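PDB 5WAB: putative beta-glucosidase from Bifidobacterium adolescentis, which hydrolyses beta-glucosidic linkages as a glycoside hydrolase of family 3, and may also release arabinopyranosyl units from ginsenosides. Local coordinates for residues P108-K113 against E123-D128; T150-F155 against P182-I187. One frame throughout, in Å; residues are numbered along the deposited sequence.

Interaction 1 (P108-K113 against E123-D128); sequences PGVNIK and EYWSED
G109 and K113 meet Y124 and E127 where two irregular loop segments run past each other, their end-to-end directions 57° apart. The backbone of K113 donates a nearly straight hydrogen bond from N to S126 O, 3.2 Å long. A water widens this join: it donates to N111 O and accepts from W125 N. The K113 side chain then runs back along segment 123-128. With CG beside its own backbone N (chi1 -56°) and the chain extended beyond, its methylenes lie along S126 and W125. NZ ends 2.9 Å from Y124 O and approaches from above the carbonyl plane. NZ also bonds C121 O and a second water, which reaches W125 O. Three bonds thus grip the buried ammonium group.

The Y124 ring lies against N111. N111 CB sits over one ring face, 3.7 Å from the centroid, in a CH-pi contact. The amide plane of N111 is turned 71° from the ring. Its ND2 bonds H154 O, and Y124 OH bonds H154 ND1. The chain at G109 passes close to the same ring, with G109 C 3.7 Å from Y124 CD1. G109 O lies in the plane of the W125 ring, 2.9 Å from CD1.

Both segments belong to the long loop that follows strand 102-106 of the TIM-barrel-like N-terminal domain. An ST turn, D128 N to S126 OG at 2.8 Å, leads into helix 129-144, which D128 N-caps through L131 N. W125 packs on helices 129-144 and 74-77, and V110 reaches helix 182-190.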
loop_
_atom_site.group_PDB
_atom_site.type_symbol
_atom_site.label_atom_id
_atom_site.label_comp_id
_atom_site.label_asym_id
_atom_site.label_seq_id
_atom_site.Cartn_x
_atom_site.Cartn_y
_atom_site.Cartn_z
ATOM N N PRO A 108 -8.742 -2.611 -1.457
ATOM C CA PRO A 108 -7.610 -2.419 -0.548
ATOM C C PRO A 108 -7.482 -0.972 -0.059
ATOM O O PRO A 108 -8.173 -0.080 -0.561
ATOM C CB PRO A 108 -6.416 -2.808 -1.418
ATOM C CG PRO A 108 -6.826 -2.346 -2.800
ATOM C CD PRO A 108 -8.333 -2.511 -2.872
ATOM N N GLY A 109 -6.609 -0.754 0.928
ATOM C CA GLY A 109 -6.317 0.578 1.423
ATOM C C GLY A 109 -5.049 1.091 0.766
ATOM O O GLY A 109 -4.048 0.380 0.697
ATOM N N VAL A 110 -5.121 2.313 0.238
ATOM C CA VAL A 110 -4.025 2.870 -0.546
ATOM C C VAL A 110 -3.553 4.213 0.014
ATOM O O VAL A 110 -2.888 4.971 -0.683
ATOM C CB VAL A 110 -4.398 2.989 -2.039
ATOM C CG1 VAL A 110 -4.689 1.633 -2.622
ATOM C CG2 VAL A 110 -5.593 3.913 -2.245
ATOM N N ASN A 111 -3.875 4.516 1.270
ATOM C CA ASN A 111 -3.430 5.774 1.857
ATOM C C ASN A 111 -1.908 5.850 1.897
ATOM O O ASN A 111 -1.220 4.857 2.147
ATOM C CB ASN A 111 -3.993 5.951 3.264
ATOM C CG ASN A 111 -5.502 6.059 3.282
ATOM O OD1 ASN A 111 -6.191 5.183 3.798
ATOM N ND2 ASN A 111 -6.022 7.136 2.717
ATOM N N ILE A 112 -1.387 7.042 1.613
ATOM C CA ILE A 112 0.050 7.271 1.626
ATOM C C ILE A 112 0.576 7.141 3.047
ATOM O O ILE A 112 -0.021 7.662 4.000
ATOM C CB ILE A 112 0.368 8.652 1.037
ATOM C CG1 ILE A 112 -0.025 8.696 -0.440
ATOM C CG2 ILE A 112 1.832 8.998 1.225
ATOM C CD1 ILE A 112 0.662 7.641 -1.283
ATOM N N LYS A 113 1.692 6.428 3.200
ATOM C CA LYS A 113 2.397 6.346 4.478
ATOM C C LYS A 113 3.230 7.615 4.622
ATOM O O LYS A 113 4.428 7.653 4.335
ATOM C CB LYS A 113 3.246 5.087 4.543
ATOM C CG LYS A 113 2.428 3.847 4.298
ATOM C CD LYS A 113 3.212 2.564 4.443
ATOM C CE LYS A 113 2.342 1.409 3.970
ATOM N NZ LYS A 113 2.939 0.057 4.127
ATOM N N GLU A 123 -1.591 -2.064 6.655
ATOM C CA GLU A 123 -2.687 -2.312 5.730
ATOM C C GLU A 123 -2.578 -1.484 4.454
ATOM O O GLU A 123 -3.400 -1.656 3.547
ATOM C CB GLU A 123 -4.003 -1.990 6.457
ATOM C CG GLU A 123 -5.306 -2.506 5.878
ATOM C CD GLU A 123 -6.462 -2.261 6.847
ATOM O OE1 GLU A 123 -6.176 -1.966 8.024
ATOM O OE2 GLU A 123 -7.643 -2.336 6.446
ATOM N N TYR A 124 -1.572 -0.612 4.351
ATOM C CA TYR A 124 -1.339 0.222 3.174
ATOM C C TYR A 124 -0.091 -0.246 2.431
ATOM O O TYR A 124 0.618 -1.152 2.869
ATOM C CB TYR A 124 -1.230 1.700 3.567
ATOM C CG TYR A 124 -2.426 2.224 4.334
ATOM C CD1 TYR A 124 -3.686 1.675 4.148
ATOM C CD2 TYR A 124 -2.291 3.263 5.247
ATOM C CE1 TYR A 124 -4.771 2.143 4.846
ATOM C CE2 TYR A 124 -3.374 3.739 5.951
ATOM C CZ TYR A 124 -4.609 3.174 5.743
ATOM O OH TYR A 124 -5.688 3.642 6.437
ATOM N N TRP A 125 0.196 0.406 1.302
ATOM C CA TRP A 125 1.167 -0.122 0.348
ATOM C C TRP A 125 2.509 0.611 0.345
ATOM O O TRP A 125 3.553 -0.040 0.435
ATOM C CB TRP A 125 0.546 -0.130 -1.053
ATOM C CG TRP A 125 -0.570 -1.131 -1.154
ATOM C CD1 TRP A 125 -1.858 -0.957 -0.744
ATOM C CD2 TRP A 125 -0.504 -2.457 -1.700
ATOM N NE1 TRP A 125 -2.595 -2.087 -0.989
ATOM C CE2 TRP A 125 -1.788 -3.024 -1.578
ATOM C CE3 TRP A 125 0.514 -3.218 -2.279
ATOM C CZ2 TRP A 125 -2.081 -4.314 -2.015
ATOM C CZ3 TRP A 125 0.222 -4.503 -2.709
ATOM C CH2 TRP A 125 -1.063 -5.038 -2.577
ATOM N N SER A 126 2.534 1.936 0.233
ATOM C CA SER A 126 3.821 2.603 0.066
ATOM C C SER A 126 3.744 4.040 0.558
ATOM O O SER A 126 2.669 4.569 0.849
ATOM C CB SER A 126 4.286 2.570 -1.397
ATOM O OG SER A 126 5.477 3.315 -1.586
ATOM N N GLU A 127 4.920 4.659 0.662
ATOM C CA GLU A 127 5.036 6.101 0.815
ATOM C C GLU A 127 4.981 6.823 -0.520
ATOM O O GLU A 127 4.899 8.055 -0.540
ATOM C CB GLU A 127 6.356 6.454 1.507
ATOM C CG GLU A 127 7.582 6.256 0.613
ATOM C CD GLU A 127 8.903 6.321 1.363
ATOM O OE1 GLU A 127 8.978 5.813 2.500
ATOM O OE2 GLU A 127 9.868 6.898 0.818
ATOM N N ASP A 128 5.043 6.089 -1.633
ATOM C CA ASP A 128 5.083 6.681 -2.958
ATOM C C ASP A 128 3.749 6.486 -3.657
ATOM O O ASP A 128 3.213 5.370 -3.645
ATOM C CB ASP A 128 6.200 6.058 -3.793
ATOM C CG ASP A 128 6.279 6.659 -5.178
ATOM O OD1 ASP A 128 6.754 7.810 -5.271
ATOM O OD2 ASP A 128 5.857 6.007 -6.160
HETATM O O HOH W 1 -0.269 3.059 0.097
HETATM O O HOH W 2 5.644 -0.297 2.504
#

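Interaction 2 (T150-F155 against P182-I187); sequences TSLKHF and PAFEHI
F184 and F155 form an edge-to-face pair, with the edge of F155 turned to the face of F184. The ring centroids are 4.8 Å apart and the planes stand at 63°. F155 CD1 lies over that face toward its rim, and F155 CB adds a CH-pi contact to the same ring. L152 supports F184 too. Its CG is anti to the backbone N (chi1 -165°), which sends the branch to the helix: CD2 reaches F184 CD1 at 3.7 Å, and CD1 meets I187 CD1 at 3.8 Å. At the far end of the F184 ring, K153 O lies near the ring plane, 3.6 Å from CZ.

Strand 150-153 and helix 182-187 run nearly antiparallel, at 155°, with axes 10.2 Å apart. Helix 182-190 packs on strand 149-155 and precedes the adjacent parallel strand 195-198, as in a TIM-barrel-like beta/alpha domain. Backbone bonds from L152 and F155 to M197 join the two strands. Farther out, F155 packs on helix 212-222 and I187 on V140 of helix 129-144. With an alanine at F184, the F155 edge is likely to lose its aromatic face and a gap would open beside L152. The side chains meet through apolar and aromatic groups, with the K153 and H154 carbonyls at the end of the F184 ring. This packing adjoins a polar region, where glycerol, hydrogen-bonded by H154 and weakly by K153, is consistent with a pocket.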
loop_
_atom_site.group_PDB
_atom_site.type_symbol
_atom_site.label_atom_id
_atom_site.label_comp_id
_atom_site.label_asym_id
_atom_site.label_seq_id
_atom_site.Cartn_x
_atom_site.Cartn_y
_atom_site.Cartn_z
ATOM N N THR A 150 -14.953 -4.575 -4.874
ATOM C CA THR A 150 -13.956 -4.128 -3.906
ATOM C C THR A 150 -14.366 -2.767 -3.364
ATOM O O THR A 150 -15.381 -2.197 -3.761
ATOM C CB THR A 150 -12.555 -4.037 -4.521
ATOM O OG1 THR A 150 -12.530 -3.004 -5.512
ATOM C CG2 THR A 150 -12.159 -5.343 -5.151
ATOM N N SER A 151 -13.548 -2.235 -2.458
ATOM C CA SER A 151 -13.801 -0.923 -1.860
ATOM C C SER A 151 -12.458 -0.209 -1.660
ATOM O O SER A 151 -11.811 -0.351 -0.618
ATOM C CB SER A 151 -14.576 -1.073 -0.557
ATOM O OG SER A 151 -15.122 0.162 -0.138
ATOM N N LEU A 152 -12.035 0.540 -2.679
ATOM C CA LEU A 152 -10.869 1.406 -2.558
ATOM C C LEU A 152 -11.043 2.316 -1.353
ATOM O O LEU A 152 -11.979 3.116 -1.306
ATOM C CB LEU A 152 -10.704 2.224 -3.839
ATOM C CG LEU A 152 -9.372 2.930 -4.074
ATOM C CD1 LEU A 152 -8.239 1.920 -4.033
ATOM C CD2 LEU A 152 -9.405 3.659 -5.411
ATOM N N LYS A 153 -10.160 2.177 -0.366
ATOM C CA LYS A 153 -10.492 2.515 1.012
ATOM C C LYS A 153 -9.826 3.798 1.492
ATOM O O LYS A 153 -8.626 4.014 1.278
ATOM C CB LYS A 153 -10.119 1.355 1.943
ATOM C CG LYS A 153 -11.235 0.980 2.891
ATOM C CD LYS A 153 -11.023 -0.390 3.517
ATOM C CE LYS A 153 -9.828 -0.437 4.430
ATOM N NZ LYS A 153 -9.812 -1.724 5.176
ATOM N N HIS A 154 -10.639 4.623 2.166
ATOM C CA HIS A 154 -10.273 5.815 2.934
ATOM C C HIS A 154 -9.830 6.961 2.042
ATOM O O HIS A 154 -8.701 7.449 2.139
ATOM C CB HIS A 154 -9.214 5.480 3.976
ATOM C CG HIS A 154 -9.556 4.282 4.797
ATOM N ND1 HIS A 154 -8.601 3.444 5.327
ATOM C CD2 HIS A 154 -10.755 3.768 5.161
ATOM C CE1 HIS A 154 -9.196 2.470 5.992
ATOM N NE2 HIS A 154 -10.504 2.640 5.904
ATOM N N PHE A 155 -10.758 7.430 1.227
ATOM C CA PHE A 155 -10.548 8.526 0.292
ATOM C C PHE A 155 -11.041 9.814 0.955
ATOM O O PHE A 155 -12.245 9.985 1.162
ATOM C CB PHE A 155 -11.298 8.213 -1.004
ATOM C CG PHE A 155 -11.123 9.226 -2.097
ATOM C CD1 PHE A 155 -9.894 9.402 -2.713
ATOM C CD2 PHE A 155 -12.213 9.943 -2.565
ATOM C CE1 PHE A 155 -9.744 10.318 -3.737
ATOM C CE2 PHE A 155 -12.070 10.854 -3.595
ATOM C CZ PHE A 155 -10.838 11.042 -4.182
ATOM N N PRO A 182 -2.892 10.500 -6.474
ATOM C CA PRO A 182 -2.566 9.695 -7.671
ATOM C C PRO A 182 -2.828 8.201 -7.546
ATOM O O PRO A 182 -3.180 7.571 -8.553
ATOM C CB PRO A 182 -1.075 9.983 -7.885
ATOM C CG PRO A 182 -0.906 11.344 -7.375
ATOM C CD PRO A 182 -1.782 11.418 -6.150
ATOM N N ALA A 183 -2.644 7.606 -6.364
ATOM C CA ALA A 183 -2.952 6.187 -6.206
ATOM C C ALA A 183 -4.445 5.929 -6.365
ATOM O O ALA A 183 -4.849 4.968 -7.031
ATOM C CB ALA A 183 -2.462 5.688 -4.847
ATOM N N PHE A 184 -5.279 6.774 -5.761
ATOM C CA PHE A 184 -6.717 6.681 -5.987
ATOM C C PHE A 184 -7.052 6.928 -7.453
ATOM O O PHE A 184 -7.836 6.189 -8.059
ATOM C CB PHE A 184 -7.459 7.674 -5.092
ATOM C CG PHE A 184 -7.472 7.307 -3.623
ATOM C CD1 PHE A 184 -8.352 6.345 -3.149
ATOM C CD2 PHE A 184 -6.640 7.953 -2.713
ATOM C CE1 PHE A 184 -8.393 6.013 -1.799
ATOM C CE2 PHE A 184 -6.676 7.627 -1.359
ATOM C CZ PHE A 184 -7.559 6.648 -0.903
ATOM N N GLU A 185 -6.456 7.969 -8.041
ATOM C CA GLU A 185 -6.762 8.327 -9.422
ATOM C C GLU A 185 -6.413 7.200 -10.389
ATOM O O GLU A 185 -7.210 6.866 -11.273
ATOM C CB GLU A 185 -6.025 9.616 -9.800
ATOM C CG GLU A 185 -6.310 10.094 -11.225
ATOM C CD GLU A 185 -5.369 11.198 -11.688
ATOM O OE1 GLU A 185 -4.393 11.508 -10.970
ATOM O OE2 GLU A 185 -5.599 11.748 -12.788
ATOM N N HIS A 186 -5.250 6.566 -10.209
ATOM C CA HIS A 186 -4.821 5.528 -11.142
ATOM C C HIS A 186 -5.728 4.306 -11.084
ATOM O O HIS A 186 -6.041 3.711 -12.118
ATOM C CB HIS A 186 -3.377 5.113 -10.859
ATOM C CG HIS A 186 -2.898 3.991 -11.727
ATOM N ND1 HIS A 186 -2.571 4.161 -13.055
ATOM C CD2 HIS A 186 -2.743 2.671 -11.467
ATOM C CE1 HIS A 186 -2.209 2.998 -13.567
ATOM N NE2 HIS A 186 -2.307 2.078 -12.625
ATOM N N ILE A 187 -6.117 3.886 -9.886
ATOM C CA ILE A 187 -6.966 2.707 -9.767
ATOM C C ILE A 187 -8.371 2.989 -10.299
ATOM O O ILE A 187 -8.992 2.126 -10.933
ATOM C CB ILE A 187 -6.963 2.236 -8.306
ATOM C CG1 ILE A 187 -5.519 1.883 -7.908
ATOM C CG2 ILE A 187 -7.886 1.059 -8.126
ATOM C CD1 ILE A 187 -5.342 1.459 -6.463
#

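Interaction 1 closes before interaction 2 opens along the chain, and their centres lie about 10 Å apart. Both sit in the N-terminal TIM-barrel-like domain of the family 3 fold. Strands 102-106 and 149-155 are neighbours in its parallel sheet, and interaction 1 is built from the loop that follows the first of them. The two contacts also touch. E123 OE2 forms a salt bridge with K153 NZ at 2.6 Å, and V110 CG2 packs on F184 CE1 at 3.5 Å. The loop is thus tied to the strand by charge and to helix 182-190 by apolar packing. Glycerol bound by H154, and only weakly by K153, is consistent with a pocket beside this junction.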